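Local coordinates for protein putative methyltransferase (Emericella variicolor, PDB 7DMB) that probably transfers methyl groups from S-adenosylmethionine as a trans-acting enzyme of calbistrin biosynthesis, and binds the spent cofactor S-adenosyl-L-homocysteine, at residues 210-213 and 214-218; 177-180 and 181-185; 187-190 and 191-195. All blocks are in the same frame, centred on the assembly; numbering follows the deposited sequence.

Interaction 1: residues 210-213 and 214-218; sequences GGTT and ARVFE. With SAH (S-adenosyl-L-homocysteine), chain C.
A214 opens the regular turns of helix 211-220: its N donates to G210 O at 3.0 Å, and its CB rests 3.6 Å from that same G210 O. R215 comes next, its chain bent at both chi2 and chi3, so that CG and CD curl back over the start of the helix and CD lies 3.5 Å from G211 O. The bend also brings NH2 of R215 to OE2 of E218 in a salt bridge of 3.2 Å. V216 N bonds to T212 O, and the CG2 methyls of T212 and V216 meet at 4.0 Å on the buried side; T212 OG1 is held by N181. F217 N closes the next turn on T213 O. Its ring runs side by side with T213, whose CG2, anti to the backbone N, comes 3.5 Å from CE2 of F217, while T213 OG1 goes to E204. In front of these turns G211 N donates to the cofactor carboxylate, 3.1 Å from SAH OXT with an N-H...O angle of 138°. The carboxylate thus sits at the N-terminal end of the helix that follows strand 200-205 in the Rossmann-like sheet, where the N-H of G211 and, probably, the helix dipole would help to stabilise its negative charge.

Interaction 2: residues 177-180 and 181-185; sequences YDWA and NSLSE. With SAH (S-adenosyl-L-homocysteine), chain C.
Two N-H groups of N181 converge on Y177 O, the backbone N and the side-chain ND2, each at 2.9 Å and from opposite faces of the carbonyl plane. The backbone bond is nearly straight at 171°; ND2 stands well above the plane, reaching back because chi1 (-85°) lays CG beside its own backbone N. N181 OD1 is turned to T212, so both ends of the amide are engaged and its rotation is fixed. At the next residue the pattern loosens: S182 N makes only weak bonds, to D178 O and W179 O, whereas S182 OG lies very close to W179 O, at 2.5 Å, and is also bonded to R53. L183 N then reaches A180 O at 3.2 Å from above the carbonyl plane. Helix 172-181 here gives way to a type I turn from N181 to S184 and then to the short strand 184-185, which pairs with strand 50-51. Water 1 donates to A180 O at 2.7 Å and accepts from S184 OG, which is also hydrogen-bonded to N377. Among apolar contacts, the L183 and W179 side chains cross at a slant, CD1 of L183 coming 3.9 Å from CZ2 of W179, at the six-membered ring; the indole NE1 is bonded to E58. The cofactor meets the helix through Y177. SAH CB sits over the centre of the phenol ring, 3.4 Å above its plane, and Y177 OH lies 3.3 Å from SAH SD, beside the sulfur that would carry the methyl group in the S-adenosylmethionine form.

Interaction 3: residues 187-190 and 191-195; sequences RPLI and NLMGR
M193 runs back along helix 187-196 toward the preceding turn and meets L189 there. From CB, which lies 3.5 Å from I190 O, the chain leaves with CG anti to its own carbonyl carbon (chi1 -63°) and passes L189 O, with CG 3.4 Å from that oxygen. Beyond CG the thioether runs extended. SD stays near L189 O and comes 4.3 Å from I190 CD1, a loose apolar touch. The terminal CE reaches the isobutyl group of L189, 4.2 Å from CD2 and equally near CG, the two side chains crossing at a slant. Outside the helix, L189 and M193 both rest on L379 of strand 375-382, M193 also on V278 and W36, while I190 packs against V216 and I280. The backbone beneath is regular, with the N-H groups of N191, L192, M193 and G194 bonded to the carbonyls of R187, P188, L189 and I190.

A polar cluster is built round N191. R195 NE donates to N191 OD1 at 2.6 Å with an almost straight N-H...O angle of 171°; the oxygen lies in the guanidinium plane, although NE stands above the plane of the amide carbonyl. Water 2 donates to P188 O at 2.9 Å and to N191 OD1, and accepts from R195 NH2 at the guanidinium edge, so OD1 accepts a short bond from the arginine and a longer one (3.3 Å) from the water. R187 at the start of the helix is paired with E185 and E218. The arrangement is that of an amphipathic helix flanking the central sheet of a Rossmann-like methyltransferase, with L189, I190 and M193 turned to the strands, and I190 also to helix 211-220.

In the fold
The three contacts follow one another along the chain without nesting or crossing, each local to a helix or its end. Interaction 2 comes first, where helix 172-181 closes into a turn; strand 184-185 then leads directly to interaction 3 on helix 187-196, their centres about 17 Å apart. Strand 200-205 follows, and interaction 1 begins the helix of the beta-alpha-beta unit it opens. In space, interaction 1 joins the other two: T212 OG1 probably hydrogen-bonds N181 OD1 at 2.6 Å, and E218 OE1 forms a salt bridge with R187 NH1. Interactions 1 and 2 both touch the cofactor, whereas interaction 3 lies farther from it, the side chain of I190 being about 13 Å away.

Interaction 1: residues 210-213 and 214-218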
loop_
_atom_site.group_PDB
_atom_site.type_symbol
_atom_site.label_atom_id
_atom_site.label_comp_id
_atom_site.label_asym_id
_atom_site.label_seq_id
_atom_site.Cartn_x
_atom_site.Cartn_y
_atom_site.Cartn_z
ATOM N N GLY A 210 -1.797 -9.579 5.011
ATOM C CA GLY A 210 -3.012 -9.354 5.761
ATOM C C GLY A 210 -3.075 -8.057 6.523
ATOM O O GLY A 210 -3.911 -7.928 7.420
ATOM N N GLY A 211 -2.230 -7.080 6.200
ATOM C CA GLY A 211 -2.227 -5.843 6.970
ATOM C C GLY A 211 -3.566 -5.135 6.945
ATOM O O GLY A 211 -4.047 -4.649 7.970
ATOM N N THR A 212 -4.191 -5.076 5.771
ATOM C CA THR A 212 -5.513 -4.471 5.682
ATOM C C THR A 212 -6.613 -5.449 6.099
ATOM O O THR A 212 -7.603 -5.039 6.717
ATOM C CB THR A 212 -5.736 -3.944 4.265
ATOM O OG1 THR A 212 -4.741 -2.954 3.978
ATOM C CG2 THR A 212 -7.118 -3.323 4.141
ATOM N N THR A 213 -6.449 -6.738 5.792
ATOM C CA THR A 213 -7.400 -7.743 6.263
ATOM C C THR A 213 -7.654 -7.619 7.761
ATOM O O THR A 213 -8.797 -7.745 8.223
ATOM C CB THR A 213 -6.872 -9.141 5.948
ATOM O OG1 THR A 213 -6.156 -9.112 4.708
ATOM C CG2 THR A 213 -8.027 -10.164 5.862
ATOM N N ALA A 214 -6.588 -7.379 8.535
ATOM C CA ALA A 214 -6.691 -7.310 9.991
ATOM C C ALA A 214 -7.556 -6.145 10.447
ATOM O O ALA A 214 -8.378 -6.305 11.359
ATOM C CB ALA A 214 -5.300 -7.196 10.610
ATOM N N ARG A 215 -7.358 -4.956 9.858
ATOM C CA ARG A 215 -8.219 -3.831 10.208
ATOM C C ARG A 215 -9.675 -4.099 9.819
ATOM O O ARG A 215 -10.596 -3.751 10.566
ATOM C CB ARG A 215 -7.744 -2.539 9.548
ATOM C CG ARG A 215 -6.240 -2.283 9.348
ATOM C CD ARG A 215 -5.340 -2.657 10.502
ATOM N NE ARG A 215 -5.904 -2.319 11.796
ATOM C CZ ARG A 215 -5.550 -2.922 12.925
ATOM N NH1 ARG A 215 -4.621 -3.890 12.886
ATOM N NH2 ARG A 215 -6.136 -2.565 14.071
ATOM N N VAL A 216 -9.895 -4.709 8.650
ATOM C CA VAL A 216 -11.244 -4.880 8.116
ATOM C C VAL A 216 -12.044 -5.835 8.999
ATOM O O VAL A 216 -13.228 -5.603 9.262
ATOM C CB VAL A 216 -11.169 -5.355 6.647
ATOM C CG1 VAL A 216 -12.519 -5.933 6.154
ATOM C CG2 VAL A 216 -10.711 -4.196 5.721
ATOM N N PHE A 217 -11.404 -6.899 9.499
ATOM C CA PHE A 217 -12.104 -7.849 10.359
ATOM C C PHE A 217 -12.579 -7.183 11.648
ATOM O O PHE A 217 -13.666 -7.492 12.150
ATOM C CB PHE A 217 -11.199 -9.043 10.669
ATOM C CG PHE A 217 -11.302 -10.161 9.664
ATOM C CD1 PHE A 217 -12.539 -10.696 9.326
ATOM C CD2 PHE A 217 -10.162 -10.679 9.062
ATOM C CE1 PHE A 217 -12.636 -11.730 8.411
ATOM C CE2 PHE A 217 -10.250 -11.704 8.132
ATOM C CZ PHE A 217 -11.488 -12.235 7.808
ATOM N N GLU A 218 -11.787 -6.252 12.186
ATOM C CA GLU A 218 -12.187 -5.553 13.403
ATOM C C GLU A 218 -13.471 -4.769 13.184
ATOM O O GLU A 218 -14.348 -4.730 14.060
ATOM C CB GLU A 218 -11.066 -4.625 13.865
ATOM C CG GLU A 218 -9.999 -5.339 14.665
ATOM C CD GLU A 218 -8.907 -4.400 15.141
ATOM O OE1 GLU A 218 -9.146 -3.170 15.188
ATOM O OE2 GLU A 218 -7.805 -4.900 15.449
HETATM N N SAH C . -2.187 -6.110 0.825
HETATM C CA SAH C . -0.729 -6.294 1.062
HETATM C CB SAH C . 0.056 -4.999 0.824
HETATM C CG SAH C . 0.356 -4.749 -0.639
HETATM S SD SAH C . 1.574 -5.894 -1.357
HETATM C C SAH C . -0.507 -6.778 2.497
HETATM O O SAH C . 0.347 -7.676 2.654
HETATM O OXT SAH C . -1.216 -6.262 3.394
HETATM C "C5'" SAH C . 0.757 -6.335 -2.912
HETATM C "C4'" SAH C . 0.113 -7.704 -2.849
HETATM O "O4'" SAH C . -0.673 -7.907 -4.049
HETATM C "C3'" SAH C . 1.116 -8.859 -2.786
HETATM O "O3'" SAH C . 0.724 -9.766 -1.765
HETATM C "C2'" SAH C . 1.050 -9.459 -4.194
HETATM O "O2'" SAH C . 1.317 -10.843 -4.263
HETATM C "C1'" SAH C . -0.391 -9.172 -4.593
HETATM N N9 SAH C . -0.575 -9.091 -6.038
HETATM C C8 SAH C . 0.345 -8.613 -6.936
HETATM N N7 SAH C . -0.070 -8.639 -8.176
HETATM C C5 SAH C . -1.344 -9.182 -8.098
HETATM C C6 SAH C . -2.307 -9.471 -9.084
HETATM N N6 SAH C . -2.121 -9.253 -10.382
HETATM N N1 SAH C . -3.482 -10.008 -8.670
HETATM C C2 SAH C . -3.658 -10.227 -7.360
HETATM N N3 SAH C . -2.828 -9.991 -6.349
HETATM C C4 SAH C . -1.669 -9.463 -6.783
#

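Interaction 2: residues 177-180 and 181-185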
loop_
_atom_site.group_PDB
_atom_site.type_symbol
_atom_site.label_atom_id
_atom_site.label_comp_id
_atom_site.label_asym_id
_atom_site.label_seq_id
_atom_site.Cartn_x
_atom_site.Cartn_y
_atom_site.Cartn_z
ATOM N N TYR A 177 3.737 -3.368 6.281
ATOM C CA TYR A 177 2.359 -3.093 5.885
ATOM C C TYR A 177 1.470 -2.806 7.098
ATOM O O TYR A 177 0.524 -2.006 6.991
ATOM C CB TYR A 177 1.814 -4.241 5.029
ATOM C CG TYR A 177 2.471 -4.306 3.653
ATOM C CD1 TYR A 177 2.490 -3.185 2.820
ATOM C CD2 TYR A 177 3.077 -5.475 3.195
ATOM C CE1 TYR A 177 3.086 -3.228 1.570
ATOM C CE2 TYR A 177 3.693 -5.524 1.945
ATOM C CZ TYR A 177 3.689 -4.395 1.139
ATOM O OH TYR A 177 4.294 -4.425 -0.101
ATOM N N ASP A 178 1.774 -3.401 8.267
ATOM C CA ASP A 178 1.093 -2.984 9.495
ATOM C C ASP A 178 1.307 -1.495 9.774
ATOM O O ASP A 178 0.372 -0.799 10.192
ATOM C CB ASP A 178 1.563 -3.803 10.698
ATOM C CG ASP A 178 0.876 -5.172 10.807
ATOM O OD1 ASP A 178 -0.197 -5.373 10.189
ATOM O OD2 ASP A 178 1.413 -6.045 11.521
ATOM N N TRP A 179 2.539 -0.989 9.568
ATOM C CA TRP A 179 2.793 0.436 9.791
ATOM C C TRP A 179 1.934 1.295 8.874
ATOM O O TRP A 179 1.301 2.249 9.328
ATOM C CB TRP A 179 4.263 0.808 9.563
ATOM C CG TRP A 179 4.414 2.348 9.408
ATOM C CD1 TRP A 179 4.468 3.266 10.420
ATOM C CD2 TRP A 179 4.458 3.109 8.184
ATOM N NE1 TRP A 179 4.573 4.540 9.910
ATOM C CE2 TRP A 179 4.579 4.473 8.543
ATOM C CE3 TRP A 179 4.442 2.771 6.819
ATOM C CZ2 TRP A 179 4.665 5.501 7.589
ATOM C CZ3 TRP A 179 4.536 3.806 5.868
ATOM C CH2 TRP A 179 4.644 5.147 6.267
ATOM N N ALA A 180 1.956 1.004 7.565
ATOM C CA ALA A 180 1.174 1.782 6.603
ATOM C C ALA A 180 -0.309 1.764 6.951
ATOM O O ALA A 180 -0.977 2.805 6.930
ATOM C CB ALA A 180 1.395 1.246 5.186
ATOM N N ASN A 181 -0.849 0.579 7.243
ATOM C CA ASN A 181 -2.248 0.486 7.645
ATOM C C ASN A 181 -2.512 1.256 8.931
ATOM O O ASN A 181 -3.634 1.719 9.162
ATOM C CB ASN A 181 -2.640 -0.978 7.823
ATOM C CG ASN A 181 -3.054 -1.626 6.529
ATOM O OD1 ASN A 181 -4.163 -1.394 6.035
ATOM N ND2 ASN A 181 -2.171 -2.451 5.968
ATOM N N SER A 182 -1.495 1.414 9.777
ATOM C CA SER A 182 -1.700 2.080 11.051
ATOM C C SER A 182 -2.004 3.569 10.894
ATOM O O SER A 182 -2.466 4.202 11.852
ATOM C CB SER A 182 -0.470 1.848 11.936
ATOM O OG SER A 182 0.585 2.749 11.618
ATOM N N LEU A 183 -1.791 4.137 9.715
ATOM C CA LEU A 183 -2.062 5.552 9.510
ATOM C C LEU A 183 -3.520 5.838 9.189
ATOM O O LEU A 183 -3.959 6.986 9.347
ATOM C CB LEU A 183 -1.186 6.101 8.381
ATOM C CG LEU A 183 0.325 6.224 8.611
ATOM C CD1 LEU A 183 1.009 6.712 7.332
ATOM C CD2 LEU A 183 0.624 7.158 9.773
ATOM N N SER A 184 -4.275 4.838 8.734
ATOM C CA SER A 184 -5.638 5.036 8.255
ATOM C C SER A 184 -6.625 4.385 9.206
ATOM O O SER A 184 -6.432 3.230 9.622
ATOM C CB SER A 184 -5.839 4.437 6.857
ATOM O OG SER A 184 -4.922 4.940 5.899
ATOM N N GLU A 185 -7.673 5.117 9.549
ATOM C CA GLU A 185 -8.803 4.566 10.291
ATOM C C GLU A 185 -9.901 4.217 9.285
ATOM O O GLU A 185 -10.557 5.115 8.740
ATOM C CB GLU A 185 -9.302 5.560 11.338
ATOM C CG GLU A 185 -10.331 4.973 12.294
ATOM C CD GLU A 185 -9.865 3.666 12.900
ATOM O OE1 GLU A 185 -9.064 3.721 13.847
ATOM O OE2 GLU A 185 -10.289 2.586 12.427
HETATM N N SAH C . -2.187 -6.110 0.825
HETATM C CA SAH C . -0.729 -6.294 1.062
HETATM C CB SAH C . 0.056 -4.999 0.824
HETATM C CG SAH C . 0.356 -4.749 -0.639
HETATM S SD SAH C . 1.574 -5.894 -1.357
HETATM C C SAH C . -0.507 -6.778 2.497
HETATM O O SAH C . 0.347 -7.676 2.654
HETATM O OXT SAH C . -1.216 -6.262 3.394
HETATM C "C5'" SAH C . 0.757 -6.335 -2.912
HETATM C "C4'" SAH C . 0.113 -7.704 -2.849
HETATM O "O4'" SAH C . -0.673 -7.907 -4.049
HETATM C "C3'" SAH C . 1.116 -8.859 -2.786
HETATM O "O3'" SAH C . 0.724 -9.766 -1.765
HETATM C "C2'" SAH C . 1.050 -9.459 -4.194
HETATM O "O2'" SAH C . 1.317 -10.843 -4.263
HETATM C "C1'" SAH C . -0.391 -9.172 -4.593
HETATM N N9 SAH C . -0.575 -9.091 -6.038
HETATM C C8 SAH C . 0.345 -8.613 -6.936
HETATM N N7 SAH C . -0.070 -8.639 -8.176
HETATM C C5 SAH C . -1.344 -9.182 -8.098
HETATM C C6 SAH C . -2.307 -9.471 -9.084
HETATM N N6 SAH C . -2.121 -9.253 -10.382
HETATM N N1 SAH C . -3.482 -10.008 -8.670
HETATM C C2 SAH C . -3.658 -10.227 -7.360
HETATM N N3 SAH C . -2.828 -9.991 -6.349
HETATM C C4 SAH C . -1.669 -9.463 -6.783
HETATM O O HOH W 1 -2.404 4.638 5.574
#

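Interaction 3: residues 187-190 and 191-195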
loop_
_atom_site.group_PDB
_atom_site.type_symbol
_atom_site.label_atom_id
_atom_site.label_comp_id
_atom_site.label_asym_id
_atom_site.label_seq_id
_atom_site.Cartn_x
_atom_site.Cartn_y
_atom_site.Cartn_z
ATOM N N ARG A 187 -12.101 1.345 9.965
ATOM C CA ARG A 187 -13.069 0.467 10.628
ATOM C C ARG A 187 -14.484 1.052 10.706
ATOM O O ARG A 187 -15.460 0.288 10.639
ATOM C CB ARG A 187 -12.569 0.105 12.035
ATOM C CG ARG A 187 -11.254 -0.668 12.028
ATOM C CD ARG A 187 -10.688 -0.875 13.425
ATOM N NE ARG A 187 -10.188 0.371 13.995
ATOM C CZ ARG A 187 -9.832 0.520 15.264
ATOM N NH1 ARG A 187 -9.922 -0.512 16.097
ATOM N NH2 ARG A 187 -9.397 1.699 15.703
ATOM N N PRO A 188 -14.659 2.373 10.886
ATOM C CA PRO A 188 -16.031 2.909 10.819
ATOM C C PRO A 188 -16.692 2.694 9.467
ATOM O O PRO A 188 -17.897 2.418 9.429
ATOM C CB PRO A 188 -15.852 4.399 11.138
ATOM C CG PRO A 188 -14.588 4.461 11.929
ATOM C CD PRO A 188 -13.708 3.385 11.378
ATOM N N LEU A 189 -15.951 2.807 8.357
ATOM C CA LEU A 189 -16.549 2.505 7.056
ATOM C C LEU A 189 -16.955 1.040 6.969
ATOM O O LEU A 189 -18.060 0.711 6.516
ATOM C CB LEU A 189 -15.588 2.828 5.916
ATOM C CG LEU A 189 -16.161 2.387 4.561
ATOM C CD1 LEU A 189 -17.431 3.169 4.273
ATOM C CD2 LEU A 189 -15.170 2.530 3.394
ATOM N N ILE A 190 -16.044 0.142 7.349
ATOM C CA ILE A 190 -16.350 -1.280 7.293
ATOM C C ILE A 190 -17.523 -1.593 8.208
ATOM O O ILE A 190 -18.459 -2.305 7.824
ATOM C CB ILE A 190 -15.099 -2.104 7.645
ATOM C CG1 ILE A 190 -13.977 -1.835 6.633
ATOM C CG2 ILE A 190 -15.428 -3.595 7.717
ATOM C CD1 ILE A 190 -14.292 -2.276 5.228
ATOM N N ASN A 191 -17.513 -1.033 9.418
ATOM C CA ASN A 191 -18.614 -1.278 10.343
ATOM C C ASN A 191 -19.950 -0.814 9.752
ATOM O O ASN A 191 -20.963 -1.507 9.877
ATOM C CB ASN A 191 -18.314 -0.597 11.677
ATOM C CG ASN A 191 -19.396 -0.829 12.709
ATOM O OD1 ASN A 191 -20.140 0.083 13.047
ATOM N ND2 ASN A 191 -19.484 -2.055 13.217
ATOM N N LEU A 192 -19.965 0.338 9.078
ATOM C CA LEU A 192 -21.206 0.840 8.489
ATOM C C LEU A 192 -21.743 -0.124 7.430
ATOM O O LEU A 192 -22.932 -0.464 7.435
ATOM C CB LEU A 192 -20.987 2.236 7.898
ATOM C CG LEU A 192 -22.157 2.804 7.077
ATOM C CD1 LEU A 192 -23.425 2.771 7.905
ATOM C CD2 LEU A 192 -21.875 4.243 6.567
ATOM N N MET A 193 -20.873 -0.579 6.517
ATOM C CA MET A 193 -21.258 -1.601 5.548
ATOM C C MET A 193 -21.817 -2.846 6.227
ATOM O O MET A 193 -22.839 -3.398 5.795
ATOM C CB MET A 193 -20.051 -1.977 4.689
ATOM C CG MET A 193 -19.529 -0.851 3.852
ATOM S SD MET A 193 -17.935 -1.278 3.181
ATOM C CE MET A 193 -17.906 -0.191 1.748
ATOM N N GLY A 194 -21.159 -3.307 7.293
ATOM C CA GLY A 194 -21.582 -4.538 7.942
ATOM C C GLY A 194 -22.874 -4.388 8.727
ATOM O O GLY A 194 -23.745 -5.263 8.684
ATOM N N ARG A 195 -23.023 -3.286 9.459
ATOM C CA ARG A 195 -24.308 -3.045 10.094
ATOM C C ARG A 195 -25.417 -2.849 9.064
ATOM O O ARG A 195 -26.583 -3.167 9.347
ATOM C CB ARG A 195 -24.213 -1.840 11.023
ATOM C CG ARG A 195 -23.493 -2.144 12.341
ATOM C CD ARG A 195 -23.476 -0.921 13.237
ATOM N NE ARG A 195 -22.687 0.158 12.649
ATOM C CZ ARG A 195 -23.197 1.220 12.030
ATOM N NH1 ARG A 195 -24.512 1.354 11.910
ATOM N NH2 ARG A 195 -22.388 2.148 11.538
HETATM O O HOH W 2 -19.516 3.060 11.798
#